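PDB 3CTD: putative ATPase, AAA family from Prochlorococcus marinus subsp. pastoris str. CCMP1986, which is probably a DNA-dependent ATPase of the RarA/MGS1/WRNIP1 subfamily that acts in the cellular response to stalled DNA replication, here represented by its C-terminal part. Local coordinates for residues F70-S78 with F112-L120. The protein carries 1 engineered substitution. Sequence-based numbering, arbitrary orientation.
Sequences FIFRRLLIS and FLSQASLYL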
# COMPACT_ATOMS: atom_id res chain seq x y z
N PHE B 70 10.70 -19.18 -3.15
CA PHE B 70 11.98 -19.00 -2.50
C PHE B 70 12.59 -17.62 -2.84
O PHE B 70 13.02 -16.88 -1.95
CB PHE B 70 12.92 -20.15 -2.81
CG PHE B 70 14.26 -20.00 -2.23
CD1 PHE B 70 14.44 -19.90 -0.85
CD2 PHE B 70 15.38 -19.96 -3.04
CE1 PHE B 70 15.71 -19.76 -0.29
CE2 PHE B 70 16.65 -19.81 -2.50
CZ PHE B 70 16.83 -19.72 -1.11
N ILE B 71 12.58 -17.23 -4.09
CA ILE B 71 13.16 -15.91 -4.45
C ILE B 71 12.39 -14.78 -3.75
O ILE B 71 12.99 -13.85 -3.20
CB ILE B 71 13.11 -15.68 -5.98
CG1 ILE B 71 13.92 -16.78 -6.71
CG2 ILE B 71 13.51 -14.26 -6.33
CD1 ILE B 71 13.51 -16.92 -8.20
N PHE B 72 11.07 -14.85 -3.76
CA PHE B 72 10.23 -13.86 -3.05
C PHE B 72 10.45 -13.81 -1.54
O PHE B 72 10.29 -12.75 -0.94
CB PHE B 72 8.74 -14.04 -3.33
CG PHE B 72 8.29 -13.33 -4.54
CD1 PHE B 72 8.44 -11.94 -4.64
CD2 PHE B 72 7.73 -14.01 -5.59
CE1 PHE B 72 8.04 -11.26 -5.77
CE2 PHE B 72 7.32 -13.33 -6.71
CZ PHE B 72 7.48 -11.95 -6.81
N ARG B 73 10.81 -14.94 -0.93
CA ARG B 73 11.13 -14.95 0.51
C ARG B 73 12.32 -14.06 0.79
O ARG B 73 12.26 -13.20 1.67
CB ARG B 73 11.42 -16.37 1.02
CG ARG B 73 10.26 -17.03 1.74
CD ARG B 73 10.57 -18.49 2.16
NE ARG B 73 9.61 -19.26 1.38
CZ ARG B 73 9.89 -20.29 0.61
NH1 ARG B 73 11.14 -20.79 0.56
NH2 ARG B 73 8.88 -20.83 -0.08
N ARG B 74 13.38 -14.27 0.03
CA ARG B 74 14.59 -13.49 0.16
C ARG B 74 14.40 -12.05 -0.21
O ARG B 74 15.02 -11.19 0.38
CB ARG B 74 15.74 -14.10 -0.65
CG ARG B 74 16.25 -15.40 -0.06
CD ARG B 74 16.93 -15.28 1.35
NE ARG B 74 17.15 -16.64 1.90
CZ ARG B 74 18.24 -17.41 1.69
NH1 ARG B 74 19.28 -16.96 0.97
NH2 ARG B 74 18.30 -18.65 2.21
N LEU B 75 13.55 -11.76 -1.19
CA LEU B 75 13.22 -10.39 -1.49
C LEU B 75 12.41 -9.74 -0.33
O LEU B 75 12.63 -8.56 -0.00
CB LEU B 75 12.44 -10.30 -2.80
CG LEU B 75 13.15 -10.58 -4.13
CD1 LEU B 75 12.08 -10.57 -5.22
CD2 LEU B 75 14.12 -9.46 -4.39
N LEU B 76 11.50 -10.48 0.30
CA LEU B 76 10.72 -9.91 1.40
C LEU B 76 11.67 -9.61 2.55
O LEU B 76 11.70 -8.48 3.06
CB LEU B 76 9.58 -10.82 1.86
CG LEU B 76 8.34 -10.95 0.95
CD1 LEU B 76 7.53 -12.22 1.33
CD2 LEU B 76 7.44 -9.71 0.94
N ILE B 77 12.47 -10.61 2.93
CA ILE B 77 13.55 -10.43 3.91
C ILE B 77 14.45 -9.23 3.63
O ILE B 77 14.68 -8.40 4.50
CB ILE B 77 14.42 -11.69 4.00
CG1 ILE B 77 13.54 -12.89 4.42
CG2 ILE B 77 15.61 -11.46 4.94
CD1 ILE B 77 14.31 -14.24 4.49
N SER B 78 15.01 -9.15 2.43
CA SER B 78 15.91 -8.08 2.10
C SER B 78 15.19 -6.70 2.14
O SER B 78 15.78 -5.68 2.53
CB SER B 78 16.56 -8.37 0.74
OG SER B 78 16.82 -7.15 0.12
N PHE B 112 7.02 -9.42 -12.31
CA PHE B 112 6.82 -9.06 -10.90
C PHE B 112 8.09 -9.43 -10.13
O PHE B 112 8.50 -8.67 -9.26
CB PHE B 112 5.55 -9.69 -10.29
CG PHE B 112 4.33 -9.31 -11.01
CD1 PHE B 112 3.84 -8.01 -10.93
CD2 PHE B 112 3.71 -10.21 -11.85
CE1 PHE B 112 2.70 -7.63 -11.66
CE2 PHE B 112 2.56 -9.85 -12.59
CZ PHE B 112 2.06 -8.56 -12.48
N LEU B 113 8.76 -10.53 -10.49
CA LEU B 113 10.07 -10.83 -9.89
C LEU B 113 11.03 -9.69 -10.21
O LEU B 113 11.71 -9.12 -9.33
CB LEU B 113 10.61 -12.17 -10.39
CG LEU B 113 9.97 -13.44 -9.77
CD1 LEU B 113 10.20 -14.76 -10.60
CD2 LEU B 113 10.34 -13.65 -8.28
N SER B 114 11.06 -9.34 -11.48
CA SER B 114 11.86 -8.25 -11.96
C SER B 114 11.53 -6.89 -11.31
O SER B 114 12.45 -6.24 -10.80
CB SER B 114 11.78 -8.20 -13.47
OG SER B 114 12.40 -7.04 -13.90
N GLN B 115 10.26 -6.45 -11.29
CA GLN B 115 9.91 -5.21 -10.55
C GLN B 115 10.40 -5.19 -9.09
O GLN B 115 11.00 -4.21 -8.62
CB GLN B 115 8.40 -4.98 -10.54
CG GLN B 115 7.98 -3.85 -9.62
CD GLN B 115 6.77 -3.08 -10.14
OE1 GLN B 115 6.36 -3.27 -11.27
NE2 GLN B 115 6.17 -2.23 -9.30
N ALA B 116 10.08 -6.27 -8.37
CA ALA B 116 10.45 -6.37 -6.98
C ALA B 116 11.98 -6.29 -6.81
O ALA B 116 12.51 -5.54 -5.96
CB ALA B 116 9.91 -7.67 -6.40
N SER B 117 12.70 -7.05 -7.62
CA SER B 117 14.15 -7.06 -7.58
C SER B 117 14.73 -5.70 -7.89
O SER B 117 15.52 -5.16 -7.09
CB SER B 117 14.69 -8.15 -8.51
OG SER B 117 14.06 -9.38 -8.11
N LEU B 118 14.37 -5.15 -9.04
CA LEU B 118 14.88 -3.82 -9.45
C LEU B 118 14.59 -2.75 -8.42
O LEU B 118 15.40 -1.88 -8.15
CB LEU B 118 14.28 -3.41 -10.80
CG LEU B 118 14.88 -4.18 -11.98
CD1 LEU B 118 13.99 -3.99 -13.20
CD2 LEU B 118 16.37 -3.76 -12.26
N TYR B 119 13.41 -2.84 -7.82
CA TYR B 119 12.95 -1.83 -6.86
C TYR B 119 13.87 -1.76 -5.62
O TYR B 119 14.21 -0.68 -5.15
CB TYR B 119 11.54 -2.18 -6.44
CG TYR B 119 10.97 -1.21 -5.46
CD1 TYR B 119 10.11 -0.21 -5.84
CD2 TYR B 119 11.30 -1.30 -4.12
CE1 TYR B 119 9.57 0.70 -4.88
CE2 TYR B 119 10.76 -0.39 -3.16
CZ TYR B 119 9.90 0.60 -3.55
OH TYR B 119 9.39 1.47 -2.58
N LEU B 120 14.20 -2.93 -5.06
CA LEU B 120 15.13 -3.02 -3.94
C LEU B 120 16.54 -2.58 -4.36
O LEU B 120 17.17 -1.83 -3.64
CB LEU B 120 15.15 -4.42 -3.35
CG LEU B 120 13.81 -4.85 -2.75
CD1 LEU B 120 13.90 -6.22 -2.07
CD2 LEU B 120 13.32 -3.77 -1.78
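Phe72 lays one face of its ring against the CD2 methyl of Leu113, which stands 3.7 Å from the ring centroid and 24° off the normal, a CH-pi contact displaced toward the rim on the CE2 side. The same methyl also meets Ile71 CG2 at 3.8 Å, a branch brought there because it lies anti to the backbone N. Phe72 CE1 reaches Ala116 CB at 4.1 Å, and the ring also touches Cys98 of helix 90-104. Replacing Phe72 by alanine removes the ring, and Leu113 CD2 would probably lose its aromatic platform while a gap opened beside Ala116 and Cys98. One turn on, Leu75 is a knob in the hole formed by Leu113, Ala116, Ser117 and Leu120; its CD1 lies 3.8 Å from Ala116 CB, while CD2 faces Leu120 CD1 at 4.0 Å. Ser117 fits this apolar setting by turning its hydroxyl back on its own helix: OG donates to Leu113 O at 2.7 Å from above the carbonyl plane, and that oxygen also accepts from Ser117 N. The axes of segments 70-78 and 112-120 approach to 10.6 Å and cross at 26°, and this single knob-into-hole joins helix 68-83 to helix 110-121 in the buried interior of the helical MgsA-type C-terminal region.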